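Local coordinates for protein titin (PDB 3LCY) that is a giant scaffold protein of the striated-muscle sarcomere, represented here by two immunoglobulin domains in tandem from its A-band region, at residues Q102-Y107 / M126-P131; E70-E75 / T155-H160; D16-L21 / L96-P101. All coordinates share one frame; numbering follows the deposited sequence.

Interaction 1: Q102-Y107 / M126-P131; sequences QFHPGY and MYIGRP
Tyr107 and Met126 meet through the face of the tyrosine ring. CG of Met126 lies 4.1 Å from the centroid of the Tyr107 ring, a CH-pi contact offset toward the rim. The bend of the methionine chain at chi2 (-71°) carries SD above the same ring, 5.0 Å from its centroid, in a Met-aromatic contact. The turn at chi3 folds CE of Met126 toward CE2 of Tyr107, 4.0 Å away. A second CH-pi contact involves His104. CD1 of Ile128 stands 4.2 Å from the centroid of its imidazole, while CE2 of Tyr107 covers the opposite face. The imidazole is thus held between an aliphatic and an aromatic neighbour. These groups sit where the first strand of the second I-set immunoglobulin domain pairs antiparallel with strand 121-130 and then turns away through a type II turn, His104 to Tyr107. Backbone bonds join the strands. Ile128 N donates to Gln102 O at 2.6 Å, and Gln102 N to Ile128 O at 2.7 Å. His104 N donates to Met126 O at 3.0 Å. At the non-hydrogen-bonded pair Phe103-Tyr127 the side chains diverge: Phe103 packs on strands 173-180 and 185-195, and Tyr127 OH bonds to Thr155 O.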
ATOM      1  N   GLN A 102      -0.131  12.358   0.678  1.00 29.17           N
ATOM      2  CA  GLN A 102      -1.434  13.003   0.746  1.00 30.04           C
ATOM      3  C   GLN A 102      -2.244  12.414   1.891  1.00 33.11           C
ATOM      4  O   GLN A 102      -2.374  11.197   2.003  1.00 36.95           O
ATOM      5  CB  GLN A 102      -2.189  12.795  -0.567  1.00 32.47           C
ATOM      6  CG  GLN A 102      -3.676  13.104  -0.490  1.00 38.27           C
ATOM      7  CD  GLN A 102      -4.454  12.521  -1.656  1.00 44.74           C
ATOM      8  OE1 GLN A 102      -3.942  11.689  -2.407  1.00 45.45           O
ATOM      9  NE2 GLN A 102      -5.701  12.952  -1.810  1.00 46.92           N
ATOM     10  N   PHE A 103      -2.790  13.276   2.742  1.00 26.52           N
ATOM     11  CA  PHE A 103      -3.644  12.802   3.821  1.00 25.85           C
ATOM     12  C   PHE A 103      -4.919  12.196   3.250  1.00 26.28           C
ATOM     13  O   PHE A 103      -5.533  12.751   2.339  1.00 28.44           O
ATOM     14  CB  PHE A 103      -3.946  13.917   4.823  1.00 24.49           C
ATOM     15  CG  PHE A 103      -2.746  14.351   5.615  1.00 26.35           C
ATOM     16  CD1 PHE A 103      -2.178  13.503   6.554  1.00 23.04           C
ATOM     17  CD2 PHE A 103      -2.185  15.604   5.424  1.00 27.93           C
ATOM     18  CE1 PHE A 103      -1.074  13.894   7.285  1.00 26.26           C
ATOM     19  CE2 PHE A 103      -1.082  16.002   6.155  1.00 27.09           C
ATOM     20  CZ  PHE A 103      -0.526  15.146   7.086  1.00 29.44           C
ATOM     21  N   HIS A 104      -5.301  11.047   3.794  1.00 27.60           N
ATOM     22  CA  HIS A 104      -6.367  10.238   3.219  1.00 35.76           C
ATOM     23  C   HIS A 104      -7.727  10.932   3.213  1.00 39.52           C
ATOM     24  O   HIS A 104      -8.292  11.211   4.270  1.00 40.05           O
ATOM     25  CB  HIS A 104      -6.474   8.900   3.959  1.00 36.95           C
ATOM     26  CG  HIS A 104      -7.075   7.801   3.137  1.00 39.63           C
ATOM     27  ND1 HIS A 104      -8.342   7.881   2.599  1.00 38.59           N
ATOM     28  CD2 HIS A 104      -6.584   6.596   2.764  1.00 39.83           C
ATOM     29  CE1 HIS A 104      -8.603   6.776   1.926  1.00 37.08           C
ATOM     30  NE2 HIS A 104      -7.554   5.978   2.011  1.00 38.40           N
ATOM     31  N   PRO A 105      -8.256  11.205   2.009  1.00 41.43           N
ATOM     32  CA  PRO A 105      -9.656  11.623   1.875  1.00 44.76           C
ATOM     33  C   PRO A 105     -10.559  10.412   2.083  1.00 50.94           C
ATOM     34  O   PRO A 105     -10.370   9.382   1.434  1.00 56.17           O
ATOM     35  CB  PRO A 105      -9.740  12.108   0.427  1.00 41.99           C
ATOM     36  CG  PRO A 105      -8.681  11.345  -0.287  1.00 39.86           C
ATOM     37  CD  PRO A 105      -7.569  11.133   0.707  1.00 38.81           C
ATOM     38  N   GLY A 106     -11.522  10.535   2.988  1.00 51.38           N
ATOM     39  CA  GLY A 106     -12.320   9.398   3.407  1.00 48.55           C
ATOM     40  C   GLY A 106     -12.140   9.203   4.898  1.00 48.16           C
ATOM     41  O   GLY A 106     -12.921   8.514   5.558  1.00 49.78           O
ATOM     42  N   TYR A 107     -11.089   9.823   5.421  1.00 45.83           N
ATOM     43  CA  TYR A 107     -10.838   9.866   6.850  1.00 47.73           C
ATOM     44  C   TYR A 107     -10.380  11.273   7.216  1.00 46.41           C
ATOM     45  O   TYR A 107      -9.277  11.457   7.729  1.00 44.51           O
ATOM     46  CB  TYR A 107      -9.760   8.853   7.232  1.00 46.39           C
ATOM     47  CG  TYR A 107      -9.995   7.445   6.722  1.00 47.37           C
ATOM     48  CD1 TYR A 107     -10.908   6.600   7.343  1.00 49.88           C
ATOM     49  CD2 TYR A 107      -9.285   6.951   5.632  1.00 47.89           C
ATOM     50  CE1 TYR A 107     -11.117   5.309   6.883  1.00 53.00           C
ATOM     51  CE2 TYR A 107      -9.488   5.663   5.168  1.00 49.48           C
ATOM     52  CZ  TYR A 107     -10.404   4.846   5.795  1.00 53.30           C
ATOM     53  OH  TYR A 107     -10.606   3.563   5.335  1.00 56.81           O
ATOM     54  N   MET A 126      -4.651   8.402   8.726  1.00 27.05           N
ATOM     55  CA  MET A 126      -4.577   7.644   7.489  1.00 26.00           C
ATOM     56  C   MET A 126      -3.990   8.525   6.381  1.00 26.96           C
ATOM     57  O   MET A 126      -4.299   9.695   6.265  1.00 30.20           O
ATOM     58  CB  MET A 126      -5.944   7.110   7.094  1.00 25.17           C
ATOM     59  CG  MET A 126      -6.587   6.200   8.110  1.00 24.46           C
ATOM     60  SD  MET A 126      -5.840   4.581   8.275  1.00 42.78           S
ATOM     61  CE  MET A 126      -6.310   3.794   6.760  1.00 23.31           C
ATOM     62  N   TYR A 127      -3.126   7.957   5.568  1.00 24.49           N
ATOM     63  CA  TYR A 127      -2.501   8.718   4.509  1.00 24.52           C
ATOM     64  C   TYR A 127      -2.340   7.927   3.234  1.00 24.46           C
ATOM     65  O   TYR A 127      -2.410   6.714   3.224  1.00 19.38           O
ATOM     66  CB  TYR A 127      -1.125   9.199   4.946  1.00 23.63           C
ATOM     67  CG  TYR A 127      -0.095   8.115   4.919  1.00 26.07           C
ATOM     68  CD1 TYR A 127       0.633   7.857   3.782  1.00 25.14           C
ATOM     69  CD2 TYR A 127       0.132   7.327   6.025  1.00 22.98           C
ATOM     70  CE1 TYR A 127       1.545   6.864   3.751  1.00 20.96           C
ATOM     71  CE2 TYR A 127       1.057   6.335   5.996  1.00 20.34           C
ATOM     72  CZ  TYR A 127       1.757   6.114   4.858  1.00 20.49           C
ATOM     73  OH  TYR A 127       2.687   5.138   4.814  1.00 24.09           O
ATOM     74  N   ILE A 128      -2.132   8.646   2.148  1.00 26.66           N
ATOM     75  CA  ILE A 128      -1.840   8.017   0.890  1.00 24.09           C
ATOM     76  C   ILE A 128      -0.469   8.511   0.458  1.00 22.04           C
ATOM     77  O   ILE A 128      -0.252   9.689   0.327  1.00 24.13           O
ATOM     78  CB  ILE A 128      -2.883   8.361  -0.183  1.00 23.68           C
ATOM     79  CG1 ILE A 128      -4.183   7.625   0.090  1.00 23.44           C
ATOM     80  CG2 ILE A 128      -2.385   7.988  -1.539  1.00 21.23           C
ATOM     81  CD1 ILE A 128      -5.292   8.021  -0.807  1.00 20.57           C
ATOM     82  N   GLY A 129       0.457   7.597   0.240  1.00 19.77           N
ATOM     83  CA  GLY A 129       1.755   7.950  -0.269  1.00 19.82           C
ATOM     84  C   GLY A 129       2.627   6.791  -0.679  1.00 22.58           C
ATOM     85  O   GLY A 129       2.905   5.962   0.100  1.00 23.09           O
ATOM     86  N   ARG A 130       3.072   6.749  -1.925  1.00 23.95           N
ATOM     87  CA  ARG A 130       3.958   5.674  -2.367  1.00 22.00           C
ATOM     88  C   ARG A 130       5.147   6.283  -3.097  1.00 23.41           C
ATOM     89  O   ARG A 130       4.958   7.134  -3.945  1.00 27.17           O
ATOM     90  CB  ARG A 130       3.223   4.667  -3.246  1.00 22.41           C
ATOM     91  CG  ARG A 130       2.303   3.742  -2.478  1.00 23.84           C
ATOM     92  CD  ARG A 130       3.001   3.120  -1.282  1.00 22.57           C
ATOM     93  NE  ARG A 130       2.165   2.130  -0.612  1.00 22.06           N
ATOM     94  CZ  ARG A 130       1.580   2.309   0.564  1.00 19.02           C
ATOM     95  NH1 ARG A 130       1.739   3.440   1.219  1.00 18.14           N
ATOM     96  NH2 ARG A 130       0.836   1.348   1.082  1.00 19.72           N
ATOM     97  N   PRO A 131       6.371   5.885  -2.776  1.00 26.13           N
ATOM     98  CA  PRO A 131       6.710   4.873  -1.774  1.00 28.57           C
ATOM     99  C   PRO A 131       6.426   5.365  -0.368  1.00 28.16           C
ATOM    100  O   PRO A 131       6.243   6.559  -0.172  1.00 30.34           O
ATOM    101  CB  PRO A 131       8.217   4.713  -1.954  1.00 31.47           C
ATOM    102  CG  PRO A 131       8.655   5.983  -2.563  1.00 29.53           C
ATOM    103  CD  PRO A 131       7.563   6.357  -3.491  1.00 26.71           C
TER
HETATM  104  O   HOH W   1      -6.607  10.960   8.188  1.00 48.84           O

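Interaction 2: E70-E75 / T155-H160; sequences EEQEDE and TEHYTH
The Gln72 chain is extended beyond CG (chi2 172°), which carries its amide to the edge of the His157 imidazole. The His157 ring swings to the side of its own backbone N (chi1 -72°) and so comes up to the 70-75 loop. The two side chains run past each other from opposite ends, with amide and ring planes 60° apart. The carboxylate of Glu73 comes obliquely against the same ring.

No direct hydrogen bond joins the two segments. Gln72 NE2 lies near the imidazole plane, 3.8 Å from His157 ND1. CD of Glu73 is 4.0 Å from CE1 of His157. Water does the joining. Water 2 accepts from Gln72 NE2 at 3.2 Å and donates to Glu73 OE2 at 3.3 Å. It also weakly accepts from His157 ND1. Water 3 donates to Glu75 OE1 at 3.0 Å and links it to His157 NE2, which is 3.1 Å away. Both ring nitrogens are therefore met through water. CG of Glu156 covers one face of the ring. The nearby carboxylates of Glu73 and Glu75 may favour a protonated histidine, though its charge is not seen.

Gln72 and Glu75 also bond to strand 121-130. Gln72 OE1 accepts from Gly129 N, and Glu75 OE2 forms a salt bridge with Arg130, which also bonds to Glu156 O through NH2. The contact thus faces across the domain junction. On one side is the loop between strands 62-68 and 76-83 of the first immunoglobulin domain, with its short 3-10 segment. On the other is the hairpin turn between strands 150-154 and 158-163 of the second.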
ATOM      1  N   GLU A  70      -6.540   1.710  -8.161  1.00 30.42           N
ATOM      2  CA  GLU A  70      -7.390   2.667  -7.553  1.00 30.63           C
ATOM      3  C   GLU A  70      -6.975   2.971  -6.148  1.00 29.54           C
ATOM      4  O   GLU A  70      -7.176   4.029  -5.676  1.00 29.81           O
ATOM      5  CB  GLU A  70      -8.813   2.170  -7.568  1.00 37.71           C
ATOM      6  CG  GLU A  70      -8.949   0.716  -7.310  1.00 45.45           C
ATOM      7  CD  GLU A  70     -10.347   0.276  -7.010  1.00 50.63           C
ATOM      8  OE1 GLU A  70     -11.234   1.099  -7.016  1.00 56.91           O
ATOM      9  OE2 GLU A  70     -10.578  -0.895  -6.764  1.00 47.59           O
ATOM     10  N   GLU A  71      -6.386   2.002  -5.488  1.00 30.04           N
ATOM     11  CA  GLU A  71      -6.048   2.098  -4.089  1.00 29.37           C
ATOM     12  C   GLU A  71      -4.717   1.503  -3.777  1.00 28.48           C
ATOM     13  O   GLU A  71      -4.201   0.754  -4.503  1.00 27.00           O
ATOM     14  CB  GLU A  71      -7.130   1.461  -3.226  1.00 30.20           C
ATOM     15  CG  GLU A  71      -7.231  -0.011  -3.381  1.00 35.39           C
ATOM     16  CD  GLU A  71      -8.232  -0.663  -2.504  1.00 41.79           C
ATOM     17  OE1 GLU A  71      -8.886   0.007  -1.744  1.00 47.37           O
ATOM     18  OE2 GLU A  71      -8.387  -1.865  -2.581  1.00 41.12           O
ATOM     19  N   GLN A  72      -4.168   1.876  -2.651  1.00 32.59           N
ATOM     20  CA  GLN A  72      -2.869   1.438  -2.219  1.00 30.21           C
ATOM     21  C   GLN A  72      -2.743  -0.040  -2.091  1.00 27.25           C
ATOM     22  O   GLN A  72      -1.720  -0.569  -2.257  1.00 27.61           O
ATOM     23  CB  GLN A  72      -2.479   2.122  -0.926  1.00 27.59           C
ATOM     24  CG  GLN A  72      -1.714   3.336  -1.158  1.00 30.04           C
ATOM     25  CD  GLN A  72      -1.462   4.139   0.055  1.00 34.03           C
ATOM     26  OE1 GLN A  72      -0.594   4.955   0.076  1.00 36.49           O
ATOM     27  NE2 GLN A  72      -2.210   3.916   1.059  1.00 33.57           N
ATOM     28  N   GLU A  73      -3.832  -0.684  -1.805  1.00 26.76           N
ATOM     29  CA  GLU A  73      -3.871  -2.104  -1.606  1.00 32.00           C
ATOM     30  C   GLU A  73      -3.612  -2.949  -2.855  1.00 36.32           C
ATOM     31  O   GLU A  73      -3.455  -4.121  -2.773  1.00 35.18           O
ATOM     32  CB  GLU A  73      -5.182  -2.454  -0.957  1.00 36.11           C
ATOM     33  CG  GLU A  73      -5.221  -2.149   0.476  1.00 41.29           C
ATOM     34  CD  GLU A  73      -5.959  -0.908   0.826  1.00 48.23           C
ATOM     35  OE1 GLU A  73      -6.660  -0.879   1.831  1.00 48.93           O
ATOM     36  OE2 GLU A  73      -5.811   0.063   0.130  1.00 51.80           O
ATOM     37  N   ASP A  74      -3.643  -2.317  -4.013  1.00 36.36           N
ATOM     38  CA  ASP A  74      -3.399  -2.920  -5.301  1.00 30.39           C
ATOM     39  C   ASP A  74      -1.953  -3.217  -5.487  1.00 25.55           C
ATOM     40  O   ASP A  74      -1.610  -3.906  -6.370  1.00 23.23           O
ATOM     41  CB  ASP A  74      -3.859  -2.031  -6.451  1.00 26.32           C
ATOM     42  CG  ASP A  74      -5.285  -1.884  -6.512  1.00 24.62           C
ATOM     43  OD1 ASP A  74      -5.742  -0.898  -6.976  1.00 27.17           O
ATOM     44  OD2 ASP A  74      -5.966  -2.742  -6.087  1.00 26.93           O
ATOM     45  N   GLU A  75      -1.113  -2.657  -4.654  1.00 22.60           N
ATOM     46  CA  GLU A  75       0.278  -2.890  -4.731  1.00 25.59           C
ATOM     47  C   GLU A  75       0.593  -4.301  -4.286  1.00 24.65           C
ATOM     48  O   GLU A  75      -0.222  -4.950  -3.732  1.00 23.70           O
ATOM     49  CB  GLU A  75       1.016  -1.883  -3.880  1.00 28.52           C
ATOM     50  CG  GLU A  75       1.156  -2.275  -2.434  1.00 31.89           C
ATOM     51  CD  GLU A  75       1.275  -1.139  -1.517  1.00 35.90           C
ATOM     52  OE1 GLU A  75       0.833  -1.237  -0.403  1.00 37.02           O
ATOM     53  OE2 GLU A  75       1.805  -0.150  -1.907  1.00 38.62           O
ATOM     54  N   THR A 155       3.095   2.905   9.658  1.00 23.79           N
ATOM     55  CA  THR A 155       2.706   1.819   8.765  1.00 28.48           C
ATOM     56  C   THR A 155       2.538   2.348   7.343  1.00 27.38           C
ATOM     57  O   THR A 155       2.468   3.559   7.132  1.00 28.00           O
ATOM     58  CB  THR A 155       1.395   1.155   9.256  1.00 32.19           C
ATOM     59  OG1 THR A 155       1.676   0.326  10.391  1.00 31.88           O
ATOM     60  CG2 THR A 155       0.753   0.302   8.173  1.00 37.21           C
ATOM     61  N   GLU A 156       2.484   1.443   6.370  1.00 24.26           N
ATOM     62  CA  GLU A 156       2.277   1.823   4.978  1.00 24.21           C
ATOM     63  C   GLU A 156       0.838   2.272   4.729  1.00 21.48           C
ATOM     64  O   GLU A 156       0.437   2.502   3.589  1.00 20.88           O
ATOM     65  CB  GLU A 156       2.647   0.672   4.037  1.00 26.51           C
ATOM     66  CG  GLU A 156       1.606  -0.433   3.936  1.00 29.48           C
ATOM     67  CD  GLU A 156       1.670  -1.420   5.087  1.00 33.61           C
ATOM     68  OE1 GLU A 156       2.429  -1.178   6.049  1.00 32.14           O
ATOM     69  OE2 GLU A 156       0.958  -2.444   5.026  1.00 37.03           O
ATOM     70  N   HIS A 157       0.066   2.410   5.802  1.00 24.47           N
ATOM     71  CA  HIS A 157      -1.320   2.847   5.682  1.00 24.12           C
ATOM     72  C   HIS A 157      -1.653   4.001   6.623  1.00 26.89           C
ATOM     73  O   HIS A 157      -2.634   4.714   6.414  1.00 30.86           O
ATOM     74  CB  HIS A 157      -2.281   1.679   5.922  1.00 26.22           C
ATOM     75  CG  HIS A 157      -2.307   0.682   4.818  1.00 32.56           C
ATOM     76  ND1 HIS A 157      -2.549   1.022   3.496  1.00 35.09           N
ATOM     77  CD2 HIS A 157      -2.142  -0.669   4.812  1.00 30.89           C
ATOM     78  CE1 HIS A 157      -2.520  -0.051   2.744  1.00 34.64           C
ATOM     79  NE2 HIS A 157      -2.274  -1.100   3.525  1.00 33.31           N
ATOM     80  N   TYR A 158      -0.841   4.188   7.658  1.00 22.82           N
ATOM     81  CA  TYR A 158      -1.115   5.235   8.638  1.00 21.02           C
ATOM     82  C   TYR A 158       0.093   5.566   9.505  1.00 18.56           C
ATOM     83  O   TYR A 158       1.070   4.820   9.549  1.00 17.04           O
ATOM     84  CB  TYR A 158      -2.286   4.826   9.539  1.00 23.14           C
ATOM     85  CG  TYR A 158      -2.044   3.538  10.296  1.00 20.99           C
ATOM     86  CD1 TYR A 158      -2.652   2.354   9.901  1.00 18.37           C
ATOM     87  CD2 TYR A 158      -1.195   3.505  11.395  1.00 19.10           C
ATOM     88  CE1 TYR A 158      -2.429   1.175  10.584  1.00 17.30           C
ATOM     89  CE2 TYR A 158      -0.965   2.330  12.085  1.00 20.47           C
ATOM     90  CZ  TYR A 158      -1.584   1.167  11.674  1.00 20.22           C
ATOM     91  OH  TYR A 158      -1.363  -0.010  12.349  1.00 20.33           O
ATOM     92  N   THR A 159       0.009   6.697  10.198  1.00 19.95           N
ATOM     93  CA  THR A 159       0.962   7.035  11.242  1.00 19.10           C
ATOM     94  C   THR A 159       0.201   7.202  12.555  1.00 22.47           C
ATOM     95  O   THR A 159      -0.715   8.020  12.657  1.00 20.32           O
ATOM     96  CB  THR A 159       1.750   8.312  10.902  1.00 18.39           C
ATOM     97  OG1 THR A 159       2.536   8.706  12.034  1.00 21.65           O
ATOM     98  CG2 THR A 159       0.805   9.440  10.522  1.00 17.91           C
ATOM     99  N   HIS A 160       0.571   6.403  13.551  1.00 25.81           N
ATOM    100  CA  HIS A 160      -0.200   6.321  14.786  1.00 27.16           C
ATOM    101  C   HIS A 160       0.582   6.837  15.988  1.00 27.24           C
ATOM    102  O   HIS A 160       1.583   6.246  16.388  1.00 26.46           O
ATOM    103  CB  HIS A 160      -0.645   4.876  15.028  1.00 28.90           C
ATOM    104  CG  HIS A 160      -1.625   4.722  16.148  1.00 33.40           C
ATOM    105  ND1 HIS A 160      -2.985   4.727  15.954  1.00 35.93           N
ATOM    106  CD2 HIS A 160      -1.436   4.561  17.485  1.00 36.54           C
ATOM    107  CE1 HIS A 160      -3.600   4.573  17.117  1.00 36.65           C
ATOM    108  NE2 HIS A 160      -2.678   4.472  18.057  1.00 37.22           N
TER
HETATM  109  O   HOH W   2      -4.912   2.533   2.113  1.00 42.27           O
HETATM  110  O   HOH W   3      -1.359  -2.780   1.045  1.00 30.00           O

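Interaction 3: D16-L21 / L96-P101; sequences DVTTKL and LLQATP
Strand 17-20 runs parallel to the 96-101 part of strand 88-103. The axes of these short segments come within 4.6 Å and diverge by 28°. Thr18 pairs with Leu96, Thr19 with Leu97 and Lys20 with Gln98. Leu96 N donates to Val17 O at 2.7 Å. Leu96 O receives Thr19 N at 2.9 Å. Thr19 O takes a weak bond from Gln98 N, and Leu21 N closes the series on Gln98 O at 3.0 Å. This parallel pairing of a short early strand with the last strand is the A'-G arrangement of I-set immunoglobulin domains.

Side chains meet on both faces. On the face that carries Thr18, Lys20, Leu96 and Gln98, the threonine hydroxyl lies opposite its backbone N (chi1 -173°), directed across the strand pair. There OG1 of Thr18 comes within 2.9 Å of OE1 of Gln98 and 3.0 Å of O of Leu96. The Gln98 chain is extended beyond CG and crosses Thr18 at about a right angle. On the face of Thr19 and Leu97, CD1 of Leu21 touches CD1 of Leu97 at 3.8 Å, the two chains crossing at a slant. CB of Leu21 rests on CB of Ala99, and Leu21 also packs on Ile128.

The Thr18 hydroxyl lies near both Gln98 OE1 and Leu96 O, and Leu96 O already takes the Thr19 amide. Polar contacts between Thr18 and Gln98 thus sit on one face of the pair. The methyl contact of Leu21 with Leu97 sits on the other, where the Thr19 hydroxyl is satisfied by Ala24 O.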
ATOM      1  N   ASP A  16       9.166  -6.959 -11.752  1.00 21.92           N
ATOM      2  CA  ASP A  16       8.564  -5.922 -10.924  1.00 22.91           C
ATOM      3  C   ASP A  16       8.190  -4.723 -11.784  1.00 24.84           C
ATOM      4  O   ASP A  16       8.954  -4.308 -12.655  1.00 27.15           O
ATOM      5  CB  ASP A  16       9.511  -5.510  -9.796  1.00 23.68           C
ATOM      6  CG  ASP A  16       9.629  -6.571  -8.720  1.00 25.96           C
ATOM      7  OD1 ASP A  16       8.863  -7.557  -8.773  1.00 26.37           O
ATOM      8  OD2 ASP A  16      10.481  -6.419  -7.821  1.00 26.53           O
ATOM      9  N   VAL A  17       7.005  -4.176 -11.542  1.00 25.00           N
ATOM     10  CA  VAL A  17       6.497  -3.066 -12.338  1.00 20.88           C
ATOM     11  C   VAL A  17       6.036  -1.914 -11.455  1.00 24.77           C
ATOM     12  O   VAL A  17       5.389  -2.129 -10.432  1.00 27.71           O
ATOM     13  CB  VAL A  17       5.325  -3.514 -13.232  1.00 18.63           C
ATOM     14  CG1 VAL A  17       4.617  -2.311 -13.836  1.00 15.31           C
ATOM     15  CG2 VAL A  17       5.820  -4.445 -14.322  1.00 10.88           C
ATOM     16  N   THR A  18       6.373  -0.693 -11.854  1.00 25.53           N
ATOM     17  CA  THR A  18       5.938   0.490 -11.122  1.00 25.38           C
ATOM     18  C   THR A  18       5.007   1.355 -11.963  1.00 27.59           C
ATOM     19  O   THR A  18       5.262   1.603 -13.142  1.00 29.52           O
ATOM     20  CB  THR A  18       7.130   1.338 -10.639  1.00 27.06           C
ATOM     21  OG1 THR A  18       6.658   2.385  -9.783  1.00 34.12           O
ATOM     22  CG2 THR A  18       7.870   1.949 -11.819  1.00 22.77           C
ATOM     23  N   THR A  19       3.918   1.809 -11.351  1.00 27.57           N
ATOM     24  CA  THR A  19       2.964   2.665 -12.040  1.00 28.47           C
ATOM     25  C   THR A  19       2.377   3.685 -11.075  1.00 29.10           C
ATOM     26  O   THR A  19       2.337   3.459  -9.864  1.00 27.68           O
ATOM     27  CB  THR A  19       1.819   1.850 -12.664  1.00 27.62           C
ATOM     28  OG1 THR A  19       1.163   2.631 -13.671  1.00 29.57           O
ATOM     29  CG2 THR A  19       0.809   1.450 -11.600  1.00 24.64           C
ATOM     30  N   LYS A  20       1.923   4.809 -11.616  1.00 30.41           N
ATOM     31  CA  LYS A  20       1.300   5.843 -10.800  1.00 30.23           C
ATOM     32  C   LYS A  20      -0.057   5.372 -10.293  1.00 29.39           C
ATOM     33  O   LYS A  20      -0.872   4.858 -11.061  1.00 29.83           O
ATOM     34  CB  LYS A  20       1.134   7.138 -11.595  1.00 29.15           C
ATOM     35  CG  LYS A  20       0.328   8.203 -10.867  1.00 33.83           C
ATOM     36  CD  LYS A  20       0.005   9.380 -11.772  1.00 38.70           C
ATOM     37  CE  LYS A  20      -0.852  10.411 -11.052  1.00 41.57           C
ATOM     38  NZ  LYS A  20      -1.229  11.545 -11.941  1.00 46.07           N
ATOM     39  N   LEU A  21      -0.291   5.543  -8.996  1.00 24.59           N
ATOM     40  CA  LEU A  21      -1.567   5.169  -8.401  1.00 27.08           C
ATOM     41  C   LEU A  21      -2.709   5.848  -9.148  1.00 30.56           C
ATOM     42  O   LEU A  21      -2.695   7.062  -9.352  1.00 32.94           O
ATOM     43  CB  LEU A  21      -1.601   5.543  -6.917  1.00 29.90           C
ATOM     44  CG  LEU A  21      -2.898   5.234  -6.167  1.00 31.03           C
ATOM     45  CD1 LEU A  21      -3.277   3.768  -6.323  1.00 33.40           C
ATOM     46  CD2 LEU A  21      -2.774   5.600  -4.698  1.00 31.98           C
ATOM     47  N   LEU A  96       4.721  -1.826  -7.822  1.00 27.90           N
ATOM     48  CA  LEU A  96       5.088  -0.696  -6.979  1.00 28.76           C
ATOM     49  C   LEU A  96       4.328   0.551  -7.414  1.00 32.00           C
ATOM     50  O   LEU A  96       4.346   0.923  -8.587  1.00 35.65           O
ATOM     51  CB  LEU A  96       6.598  -0.445  -7.024  1.00 23.84           C
ATOM     52  CG  LEU A  96       7.511  -1.434  -6.293  1.00 25.04           C
ATOM     53  CD1 LEU A  96       7.385  -2.838  -6.863  1.00 22.73           C
ATOM     54  CD2 LEU A  96       8.953  -0.964  -6.355  1.00 26.18           C
ATOM     55  N   LEU A  97       3.657   1.190  -6.465  1.00 27.28           N
ATOM     56  CA  LEU A  97       2.858   2.368  -6.768  1.00 25.66           C
ATOM     57  C   LEU A  97       3.656   3.655  -6.612  1.00 23.50           C
ATOM     58  O   LEU A  97       4.675   3.690  -5.920  1.00 20.99           O
ATOM     59  CB  LEU A  97       1.616   2.420  -5.878  1.00 28.02           C
ATOM     60  CG  LEU A  97       0.645   1.247  -6.001  1.00 30.05           C
ATOM     61  CD1 LEU A  97      -0.541   1.447  -5.072  1.00 32.91           C
ATOM     62  CD2 LEU A  97       0.178   1.081  -7.437  1.00 28.91           C
ATOM     63  N   GLN A  98       3.181   4.709  -7.265  1.00 19.82           N
ATOM     64  CA  GLN A  98       3.769   6.033  -7.130  1.00 24.64           C
ATOM     65  C   GLN A  98       2.684   7.045  -6.785  1.00 23.42           C
ATOM     66  O   GLN A  98       1.688   7.170  -7.499  1.00 26.97           O
ATOM     67  CB  GLN A  98       4.482   6.441  -8.420  1.00 29.86           C
ATOM     68  CG  GLN A  98       5.672   5.572  -8.774  1.00 33.54           C
ATOM     69  CD  GLN A  98       6.270   5.930 -10.119  1.00 35.82           C
ATOM     70  OE1 GLN A  98       6.949   5.117 -10.744  1.00 38.77           O
ATOM     71  NE2 GLN A  98       6.016   7.152 -10.574  1.00 32.96           N
ATOM     72  N   ALA A  99       2.872   7.761  -5.682  1.00 23.83           N
ATOM     73  CA  ALA A  99       1.893   8.743  -5.241  1.00 25.73           C
ATOM     74  C   ALA A  99       2.528   9.766  -4.310  1.00 25.55           C
ATOM     75  O   ALA A  99       3.212   9.406  -3.351  1.00 28.16           O
ATOM     76  CB  ALA A  99       0.721   8.055  -4.558  1.00 26.18           C
ATOM     77  N   THR A 100       2.304  11.043  -4.601  1.00 27.22           N
ATOM     78  CA  THR A 100       2.792  12.108  -3.740  1.00 32.57           C
ATOM     79  C   THR A 100       2.059  12.024  -2.412  1.00 32.21           C
ATOM     80  O   THR A 100       0.848  11.804  -2.386  1.00 35.00           O
ATOM     81  CB  THR A 100       2.546  13.490  -4.361  1.00 35.95           C
ATOM     82  OG1 THR A 100       1.139  13.763  -4.380  1.00 36.54           O
ATOM     83  CG2 THR A 100       3.088  13.536  -5.781  1.00 41.76           C
ATOM     84  N   PRO A 101       2.791  12.186  -1.301  1.00 25.85           N
ATOM     85  CA  PRO A 101       2.190  12.104   0.032  1.00 24.27           C
ATOM     86  C   PRO A 101       0.922  12.945   0.123  1.00 26.91           C
ATOM     87  O   PRO A 101       0.907  14.097  -0.311  1.00 26.88           O
ATOM     88  CB  PRO A 101       3.283  12.674   0.936  1.00 26.68           C
ATOM     89  CG  PRO A 101       4.550  12.343   0.222  1.00 27.92           C
ATOM     90  CD  PRO A 101       4.235  12.470  -1.241  1.00 26.01           C
TER

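In the fold
The three contacts cluster at the junction of the two immunoglobulin domains. The centres of interactions 1 and 2 are about 7 Å apart, those of 2 and 3 about 12 Å, and those of 1 and 3 about 14 Å. Strand 88-103 serves both interaction 3 and interaction 1, passing without a break from the last strand of the first domain into the first strand of the second. Along the chain, interaction 3 closes before interaction 1 opens. Interaction 1 is nested within the loop closed by interaction 2, and interactions 2 and 3 cross. Arg130 links all three contacts, adding a backbone bond to Ala99. Such a joint is consistent with restricted movement between the domains.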